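Local coordinates for capsid protein (Macrobrachium rosenbergii nodavirus, PDB 5YKU) that forms the protruding domain of the nodavirus capsid, which probably pairs into dimeric spikes on the particle surface, at residues Ile44-Lys58 with Ile72-Ile86. Numbering follows the deposited sequence.
Sequences IVPYMDRVSSEVLQK and ISYFDTSAIKCDGYI
M48 CE and the Y47 carbonyl oxygen approach the rim of the Y74 ring nearly in plane, and P46 CB comes obliquely to Y74 CE1 at 3.4 Å; Y113 stacks on the ring, and the Y74 hydroxyl bonds to Q114 O. F75 has K58 CA at its edge, while L56 CB meets F75 CZ at 3.6 Å, side by side. The R50 guanidinium receives D76 OD2 at its edge: NH1 to OD2 is 2.9 Å, 1° out of the guanidinium plane, the carboxylate plane turned 54° away; NH2 bonds to Q57 OE1, and Y113 makes a cation-pi contact. S53 OG takes the syn side of D76 OD2 at 2.7 Å, R50 the anti side, and S53 N comes from above the carboxylate plane. D76 CG lies between its backbone N and carbonyl carbon (chi1 67°), placing the carboxylate among these donors; OD1 accepts from Q57 N (3.1 Å) and, on the opposite face, T77 OG1, itself accepting from L56 N. I44 and I86 form an antiparallel hydrogen-bonded pair. Four of five donors cross to D76, tying loop 48-56 and the start of strand 57-63 to the 76-80 turn; such gripping is consistent with a stabilised negative charge.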
ATOM      1  N   ILE A  44      -2.427  -4.752  -3.781  1.00  7.97           N
ATOM      2  CA  ILE A  44      -2.309  -3.304  -3.437  1.00  7.96           C
ATOM      3  C   ILE A  44      -1.293  -2.685  -4.392  1.00  8.29           C
ATOM      4  O   ILE A  44      -0.194  -3.269  -4.629  1.00  8.28           O
ATOM      5  CB  ILE A  44      -1.941  -3.155  -1.944  1.00  7.97           C
ATOM      6  CG1 ILE A  44      -1.876  -1.694  -1.523  1.00  8.10           C
ATOM      7  CG2 ILE A  44      -0.659  -3.905  -1.555  1.00  8.35           C
ATOM      8  CD1 ILE A  44      -1.774  -1.519  -0.059  1.00  9.14           C
ATOM      9  N   VAL A  45      -1.675  -1.558  -4.899  1.00  7.86           N
ATOM     10  CA  VAL A  45      -0.840  -0.784  -5.823  1.00  8.36           C
ATOM     11  C   VAL A  45      -0.692   0.637  -5.360  1.00  7.80           C
ATOM     12  O   VAL A  45      -1.562   1.144  -4.633  1.00  9.12           O
ATOM     13  CB  VAL A  45      -1.423  -0.733  -7.267  1.00  8.35           C
ATOM     14  CG1 VAL A  45      -1.493  -2.125  -7.809  1.00  9.66           C
ATOM     15  CG2 VAL A  45      -2.786  -0.067  -7.326  1.00  9.33           C
ATOM     16  N   PRO A  46       0.392   1.294  -5.645  1.00  7.98           N
ATOM     17  CA  PRO A  46       0.534   2.716  -5.384  1.00  7.79           C
ATOM     18  C   PRO A  46      -0.272   3.529  -6.313  1.00  7.25           C
ATOM     19  O   PRO A  46      -0.495   3.125  -7.458  1.00  8.55           O
ATOM     20  CB  PRO A  46       2.020   2.958  -5.548  1.00  7.82           C
ATOM     21  CG  PRO A  46       2.427   1.941  -6.630  1.00  7.80           C
ATOM     22  CD  PRO A  46       1.545   0.758  -6.380  1.00  8.15           C
ATOM     23  N   TYR A  47      -0.695   4.679  -5.887  1.00  7.73           N
ATOM     24  CA  TYR A  47      -1.199   5.742  -6.802  1.00  7.37           C
ATOM     25  C   TYR A  47      -0.644   7.035  -6.306  1.00  7.86           C
ATOM     26  O   TYR A  47      -0.055   7.102  -5.210  1.00  8.06           O
ATOM     27  CB  TYR A  47      -2.734   5.750  -6.957  1.00  8.33           C
ATOM     28  CG  TYR A  47      -3.518   6.382  -5.830  1.00  9.04           C
ATOM     29  CD1 TYR A  47      -3.875   7.740  -5.930  1.00 10.08           C
ATOM     30  CD2 TYR A  47      -3.953   5.712  -4.717  1.00  8.21           C
ATOM     31  CE1 TYR A  47      -4.616   8.368  -4.941  1.00 10.53           C
ATOM     32  CE2 TYR A  47      -4.665   6.301  -3.724  1.00  9.42           C
ATOM     33  CZ  TYR A  47      -4.960   7.641  -3.856  1.00 10.92           C
ATOM     34  OH  TYR A  47      -5.701   8.244  -2.810  1.00 13.12           O
HETATM   35  N   MSE A  48      -0.791   8.093  -7.045  1.00  7.80           N
HETATM   36  CA  MSE A  48      -0.318   9.410  -6.657  1.00  8.61           C
HETATM   37  C   MSE A  48      -1.303  10.460  -7.075  1.00  8.36           C
HETATM   38  O   MSE A  48      -1.699  10.605  -8.238  1.00  8.65           O
HETATM   39  CB  MSE A  48       1.083   9.666  -7.191  1.00  9.14           C
HETATM   40  CG  MSE A  48       1.793  10.789  -6.516  1.00  9.76           C
HETATM   41 SE   MSE A  48       3.749  10.736  -6.861  0.67  9.53          SE
HETATM   42  CE  MSE A  48       4.198   9.173  -5.802  1.00 10.70           C
ATOM     43  N   ASP A  49      -1.597  11.336  -6.115  1.00  8.68           N
ATOM     44  CA  ASP A  49      -2.323  12.579  -6.346  1.00  9.59           C
ATOM     45  C   ASP A  49      -1.759  13.506  -5.285  1.00  8.93           C
ATOM     46  O   ASP A  49      -2.326  13.595  -4.177  1.00  9.89           O
ATOM     47  CB  ASP A  49      -3.844  12.390  -6.244  1.00  9.65           C
ATOM     48  CG  ASP A  49      -4.533  13.671  -6.394  1.00 12.12           C
ATOM     49  OD1 ASP A  49      -4.000  14.681  -6.792  1.00 15.40           O
ATOM     50  OD2 ASP A  49      -5.828  13.701  -6.181  1.00 15.92           O
ATOM     51  N   ARG A  50      -0.613  14.101  -5.559  1.00  7.79           N
ATOM     52  CA  ARG A  50       0.240  14.602  -4.463  1.00  8.20           C
ATOM     53  C   ARG A  50       1.249  15.557  -4.994  1.00  8.10           C
ATOM     54  O   ARG A  50       2.024  15.233  -5.930  1.00  8.99           O
ATOM     55  CB  ARG A  50       0.938  13.404  -3.848  1.00  9.02           C
ATOM     56  CG  ARG A  50       1.803  13.702  -2.640  1.00  8.76           C
ATOM     57  CD  ARG A  50       2.537  12.453  -2.203  1.00  9.12           C
ATOM     58  NE  ARG A  50       3.431  12.627  -1.062  1.00  9.14           N
ATOM     59  CZ  ARG A  50       4.693  13.028  -1.104  1.00  9.01           C
ATOM     60  NH1 ARG A  50       5.250  13.479  -2.217  1.00  9.85           N
ATOM     61  NH2 ARG A  50       5.390  13.000   0.019  1.00  9.72           N
ATOM     62  N   VAL A  51       1.296  16.768  -4.462  1.00  9.51           N
ATOM     63  CA  VAL A  51       2.293  17.722  -4.784  1.00  9.24           C
ATOM     64  C   VAL A  51       3.650  17.223  -4.376  1.00  9.07           C
ATOM     65  O   VAL A  51       3.834  16.764  -3.245  1.00 10.76           O
ATOM     66  CB  VAL A  51       1.978  19.084  -4.175  1.00 10.66           C
ATOM     67  CG1 VAL A  51       3.097  20.077  -4.343  1.00 13.54           C
ATOM     68  CG2 VAL A  51       0.665  19.625  -4.648  1.00 13.19           C
ATOM     69  N   SER A  52       4.595  17.282  -5.250  1.00  9.80           N
ATOM     70  CA  SER A  52       5.986  16.904  -4.924  1.00  9.65           C
ATOM     71  C   SER A  52       6.584  17.788  -3.851  1.00 10.01           C
ATOM     72  O   SER A  52       6.448  19.015  -3.939  1.00 10.99           O
ATOM     73  CB  SER A  52       6.848  17.033  -6.164  1.00 10.50           C
ATOM     74  OG  SER A  52       8.206  16.776  -5.826  1.00 10.38           O
ATOM     75  N   SER A  53       7.266  17.189  -2.905  1.00  9.28           N
ATOM     76  CA  SER A  53       8.025  17.982  -1.913  1.00 10.05           C
ATOM     77  C   SER A  53       9.219  18.613  -2.519  1.00 10.70           C
ATOM     78  O   SER A  53       9.748  19.562  -1.869  1.00 12.29           O
ATOM     79  CB  SER A  53       8.439  17.064  -0.788  1.00  9.59           C
ATOM     80  OG  SER A  53       9.503  16.173  -1.239  1.00 10.13           O
ATOM     81  N   GLU A  54       9.697  18.125  -3.606  1.00 10.50           N
ATOM     82  CA  GLU A  54      10.959  18.545  -4.186  1.00 12.07           C
ATOM     83  C   GLU A  54      12.150  18.230  -3.272  1.00 11.65           C
ATOM     84  O   GLU A  54      13.254  18.766  -3.554  1.00 14.89           O
ATOM     85  CB  GLU A  54      10.957  19.991  -4.683  1.00 13.71           C
ATOM     86  CG  GLU A  54       9.792  20.241  -5.688  1.00 14.39           C
ATOM     87  CD  GLU A  54       9.656  19.360  -6.972  1.00 22.37           C
ATOM     88  OE1 GLU A  54      10.518  18.522  -7.415  1.00 26.83           O
ATOM     89  OE2 GLU A  54       8.513  19.398  -7.628  1.00 22.71           O
ATOM     90  N   VAL A  55      11.997  17.464  -2.233  1.00 10.20           N
ATOM     91  CA  VAL A  55      13.037  17.150  -1.262  1.00 10.52           C
ATOM     92  C   VAL A  55      13.190  15.665  -1.107  1.00  9.91           C
ATOM     93  O   VAL A  55      13.541  15.136  -0.038  1.00 10.32           O
ATOM     94  CB  VAL A  55      12.939  17.953   0.031  1.00 11.49           C
ATOM     95  CG1 VAL A  55      13.164  19.441  -0.236  1.00 13.14           C
ATOM     96  CG2 VAL A  55      11.662  17.731   0.747  1.00 12.17           C
ATOM     97  N   LEU A  56      12.999  14.946  -2.230  1.00  9.47           N
ATOM     98  CA  LEU A  56      13.515  13.620  -2.362  1.00  9.22           C
ATOM     99  C   LEU A  56      12.992  12.657  -1.312  1.00  9.20           C
ATOM    100  O   LEU A  56      13.693  12.119  -0.448  1.00 10.37           O
ATOM    101  CB  LEU A  56      15.043  13.521  -2.393  1.00 10.69           C
ATOM    102  CG  LEU A  56      15.725  14.193  -3.594  1.00 10.13           C
ATOM    103  CD1 LEU A  56      15.793  15.703  -3.524  1.00 12.20           C
ATOM    104  CD2 LEU A  56      17.208  13.630  -3.706  1.00 10.86           C
ATOM    105  N   GLN A  57      11.675  12.469  -1.251  1.00  8.50           N
ATOM    106  CA  GLN A  57      10.998  11.671  -0.253  1.00  8.29           C
ATOM    107  C   GLN A  57      10.825  10.266  -0.796  1.00  8.36           C
ATOM    108  O   GLN A  57       9.926   9.971  -1.615  1.00  9.80           O
ATOM    109  CB  GLN A  57       9.694  12.382   0.188  1.00  9.15           C
ATOM    110  CG  GLN A  57      10.002  13.690   0.853  1.00  9.47           C
ATOM    111  CD  GLN A  57       8.844  14.473   1.381  1.00 10.44           C
ATOM    112  OE1 GLN A  57       7.685  14.302   0.902  1.00 10.22           O
ATOM    113  NE2 GLN A  57       9.089  15.316   2.309  1.00 10.38           N
ATOM    114  N   LYS A  58      11.692   9.345  -0.419  1.00  8.41           N
ATOM    115  CA  LYS A  58      11.688   7.973  -0.872  1.00  8.41           C
ATOM    116  C   LYS A  58      10.997   7.063   0.132  1.00  8.88           C
ATOM    117  O   LYS A  58      11.286   7.135   1.350  1.00  8.93           O
ATOM    118  CB  LYS A  58      13.137   7.458  -1.007  1.00  8.62           C
ATOM    119  CG  LYS A  58      13.225   6.069  -1.647  1.00 10.61           C
ATOM    120  CD  LYS A  58      14.696   5.552  -1.708  1.00 12.33           C
ATOM    121  CE  LYS A  58      14.767   4.219  -2.322  1.00 15.49           C
ATOM    122  NZ  LYS A  58      16.255   3.880  -2.327  1.00 24.10           N
ATOM    123  N   ILE A  72       6.550  -2.063  -3.152  1.00  9.14           N
ATOM    124  CA  ILE A  72       6.043  -0.805  -3.671  1.00  8.92           C
ATOM    125  C   ILE A  72       7.065   0.322  -3.447  1.00  8.56           C
ATOM    126  O   ILE A  72       7.654   0.408  -2.366  1.00  9.36           O
ATOM    127  CB  ILE A  72       4.681  -0.422  -3.081  1.00  8.99           C
ATOM    128  CG1 ILE A  72       3.635  -1.387  -3.530  1.00  9.73           C
ATOM    129  CG2 ILE A  72       4.289   0.997  -3.428  1.00  9.07           C
ATOM    130  CD1 ILE A  72       2.275  -1.275  -2.917  1.00 10.84           C
ATOM    131  N   SER A  73       7.271   1.146  -4.484  1.00  8.04           N
ATOM    132  CA  SER A  73       8.212   2.230  -4.418  1.00  8.41           C
ATOM    133  C   SER A  73       7.568   3.534  -4.688  1.00  7.99           C
ATOM    134  O   SER A  73       6.864   3.704  -5.734  1.00  8.69           O
ATOM    135  CB  SER A  73       9.318   2.051  -5.420  1.00 10.05           C
ATOM    136  OG  SER A  73      10.195   0.997  -5.063  1.00 12.18           O
ATOM    137  N   TYR A  74       7.831   4.577  -3.870  1.00  7.78           N
ATOM    138  CA  TYR A  74       7.455   5.951  -4.092  1.00  8.58           C
ATOM    139  C   TYR A  74       8.677   6.823  -4.136  1.00  8.58           C
ATOM    140  O   TYR A  74       9.578   6.687  -3.299  1.00  8.74           O
ATOM    141  CB  TYR A  74       6.559   6.472  -3.006  1.00  8.66           C
ATOM    142  CG  TYR A  74       5.263   5.710  -2.817  1.00  7.67           C
ATOM    143  CD1 TYR A  74       4.094   6.064  -3.510  1.00  7.67           C
ATOM    144  CD2 TYR A  74       5.203   4.697  -1.898  1.00  8.58           C
ATOM    145  CE1 TYR A  74       2.920   5.364  -3.314  1.00  7.53           C
ATOM    146  CE2 TYR A  74       4.011   4.015  -1.671  1.00  7.81           C
ATOM    147  CZ  TYR A  74       2.880   4.351  -2.371  1.00  7.90           C
ATOM    148  OH  TYR A  74       1.701   3.652  -2.171  1.00  7.94           O
ATOM    149  N   PHE A  75       8.688   7.811  -5.013  1.00  7.94           N
ATOM    150  CA  PHE A  75       9.713   8.894  -5.015  1.00  7.97           C
ATOM    151  C   PHE A  75       9.139  10.034  -5.721  1.00  7.83           C
ATOM    152  O   PHE A  75       8.537   9.869  -6.792  1.00  9.45           O
ATOM    153  CB  PHE A  75      11.009   8.433  -5.685  1.00  9.20           C
ATOM    154  CG  PHE A  75      12.178   9.320  -5.388  1.00  9.42           C
ATOM    155  CD1 PHE A  75      12.660   9.378  -4.093  1.00 11.44           C
ATOM    156  CD2 PHE A  75      12.759  10.105  -6.290  1.00 10.18           C
ATOM    157  CE1 PHE A  75      13.793  10.106  -3.759  1.00 11.83           C
ATOM    158  CE2 PHE A  75      13.876  10.913  -5.956  1.00 10.36           C
ATOM    159  CZ  PHE A  75      14.426  10.858  -4.729  1.00 11.89           C
ATOM    160  N   ASP A  76       9.283  11.255  -5.205  1.00  8.77           N
ATOM    161  CA  ASP A  76       8.566  12.417  -5.729  1.00  8.74           C
ATOM    162  C   ASP A  76       9.376  13.416  -6.469  1.00  9.41           C
ATOM    163  O   ASP A  76       8.797  14.402  -6.885  1.00 10.55           O
ATOM    164  CB  ASP A  76       7.776  13.041  -4.577  1.00  8.72           C
ATOM    165  CG  ASP A  76       8.630  13.659  -3.484  1.00  8.99           C
ATOM    166  OD1 ASP A  76       9.882  13.464  -3.512  1.00  9.04           O
ATOM    167  OD2 ASP A  76       8.004  14.394  -2.626  1.00  9.73           O
ATOM    168  N   THR A  77      10.664  13.257  -6.621  1.00 10.07           N
ATOM    169  CA  THR A  77      11.514  14.361  -7.101  1.00 10.47           C
ATOM    170  C   THR A  77      12.309  13.935  -8.279  1.00 11.49           C
ATOM    171  O   THR A  77      13.204  13.062  -8.190  1.00 13.57           O
ATOM    172  CB  THR A  77      12.455  14.859  -5.984  1.00 10.24           C
ATOM    173  OG1 THR A  77      11.674  15.233  -4.823  1.00 10.69           O
ATOM    174  CG2 THR A  77      13.268  16.008  -6.433  1.00 11.89           C
ATOM    175  N   SER A  78      12.053  14.500  -9.437  1.00 11.02           N
ATOM    176  CA  SER A  78      12.730  14.239 -10.715  1.00 12.39           C
ATOM    177  C   SER A  78      12.486  12.846 -11.253  1.00 11.44           C
ATOM    178  O   SER A  78      11.674  12.673 -12.149  1.00 11.00           O
ATOM    179  CB  SER A  78      14.201  14.558 -10.675  1.00 16.67           C
ATOM    180  OG  SER A  78      14.543  14.455 -12.087  1.00 20.22           O
ATOM    181  N   ALA A  79      13.134  11.858 -10.704  1.00  9.98           N
ATOM    182  CA  ALA A  79      12.937  10.465 -11.083  1.00 10.81           C
ATOM    183  C   ALA A  79      11.752   9.865 -10.349  1.00  9.76           C
ATOM    184  O   ALA A  79      11.858   9.196  -9.321  1.00 10.09           O
ATOM    185  CB  ALA A  79      14.237   9.668 -10.817  1.00 13.70           C
ATOM    186  N   ILE A  80      10.579  10.161 -10.848  1.00  9.36           N
ATOM    187  CA  ILE A  80       9.336   9.860 -10.124  1.00 10.51           C
ATOM    188  C   ILE A  80       9.145   8.357 -10.086  1.00 10.11           C
ATOM    189  O   ILE A  80       9.218   7.683 -11.140  1.00 10.75           O
ATOM    190  CB  ILE A  80       8.127  10.610 -10.666  1.00 10.42           C
ATOM    191  CG1 ILE A  80       8.413  12.116 -10.665  1.00 14.15           C
ATOM    192  CG2 ILE A  80       6.832  10.246  -9.863  1.00 10.39           C
ATOM    193  CD1 ILE A  80       7.330  12.897 -11.290  1.00 16.73           C
ATOM    194  N   LYS A  81       8.782   7.887  -8.954  1.00  8.57           N
ATOM    195  CA  LYS A  81       8.337   6.474  -8.754  1.00  9.25           C
ATOM    196  C   LYS A  81       7.032   6.395  -8.094  1.00  8.53           C
ATOM    197  O   LYS A  81       6.766   7.008  -7.079  1.00  9.03           O
ATOM    198  CB  LYS A  81       9.314   5.649  -7.958  1.00 10.58           C
ATOM    199  CG  LYS A  81      10.648   5.468  -8.613  1.00 17.01           C
ATOM    200  CD  LYS A  81      10.866   4.266  -9.423  1.00 25.94           C
ATOM    201  CE  LYS A  81      12.406   4.039  -9.672  1.00 27.44           C
ATOM    202  NZ  LYS A  81      13.205   5.273 -10.237  1.00 31.99           N
ATOM    203  N   CYS A  82       6.132   5.619  -8.713  1.00  8.66           N
ATOM    204  CA  CYS A  82       4.856   5.194  -8.142  1.00  8.44           C
ATOM    205  C   CYS A  82       4.650   3.821  -8.693  1.00  7.78           C
ATOM    206  O   CYS A  82       3.976   3.672  -9.727  1.00  8.79           O
ATOM    207  CB  CYS A  82       3.773   6.175  -8.599  1.00  9.37           C
ATOM    208  SG  CYS A  82       2.139   5.826  -7.872  1.00 11.46           S
ATOM    209  N   ASP A  83       5.379   2.863  -8.166  1.00  8.26           N
ATOM    210  CA  ASP A  83       5.665   1.597  -8.884  1.00  8.85           C
ATOM    211  C   ASP A  83       5.585   0.425  -7.932  1.00  8.80           C
ATOM    212  O   ASP A  83       5.597   0.526  -6.725  1.00  9.30           O
ATOM    213  CB  ASP A  83       7.046   1.703  -9.590  1.00 10.42           C
ATOM    214  CG  ASP A  83       7.306   0.637 -10.736  1.00 11.21           C
ATOM    215  OD1 ASP A  83       6.430  -0.082 -11.090  1.00 12.36           O
ATOM    216  OD2 ASP A  83       8.505   0.760 -11.179  1.00 17.16           O
ATOM    217  N   GLY A  84       5.511  -0.723  -8.565  1.00  8.77           N
ATOM    218  CA  GLY A  84       5.437  -2.000  -7.876  1.00  8.25           C
ATOM    219  C   GLY A  84       4.016  -2.353  -7.473  1.00  8.40           C
ATOM    220  O   GLY A  84       3.004  -1.643  -7.781  1.00  8.54           O
ATOM    221  N   TYR A  85       3.877  -3.489  -6.767  1.00  8.58           N
ATOM    222  CA  TYR A  85       2.593  -3.888  -6.218  1.00  9.19           C
ATOM    223  C   TYR A  85       2.921  -4.997  -5.240  1.00  9.24           C
ATOM    224  O   TYR A  85       4.003  -5.566  -5.249  1.00  8.71           O
ATOM    225  CB  TYR A  85       1.622  -4.399  -7.274  1.00  9.07           C
ATOM    226  CG  TYR A  85       2.069  -5.685  -7.927  1.00  9.45           C
ATOM    227  CD1 TYR A  85       2.840  -5.666  -9.105  1.00 10.12           C
ATOM    228  CD2 TYR A  85       1.710  -6.884  -7.463  1.00 10.15           C
ATOM    229  CE1 TYR A  85       3.270  -6.808  -9.716  1.00 10.08           C
ATOM    230  CE2 TYR A  85       2.154  -8.083  -8.059  1.00 10.57           C
ATOM    231  CZ  TYR A  85       2.950  -8.003  -9.147  1.00 10.45           C
ATOM    232  OH  TYR A  85       3.327  -9.193  -9.738  1.00 13.54           O
ATOM    233  N   ILE A  86       1.954  -5.266  -4.354  1.00  8.68           N
ATOM    234  CA  ILE A  86       2.088  -6.449  -3.437  1.00  8.28           C
ATOM    235  C   ILE A  86       0.858  -7.318  -3.593  1.00  9.29           C
ATOM    236  O   ILE A  86      -0.276  -6.782  -3.563  1.00  8.99           O
ATOM    237  CB  ILE A  86       2.274  -5.984  -2.008  1.00  8.60           C
ATOM    238  CG1 ILE A  86       3.590  -5.168  -1.865  1.00 10.08           C
ATOM    239  CG2 ILE A  86       2.263  -7.142  -1.045  1.00 11.18           C
ATOM    240  CD1 ILE A  86       3.703  -4.349  -0.619  1.00 10.19           C
TER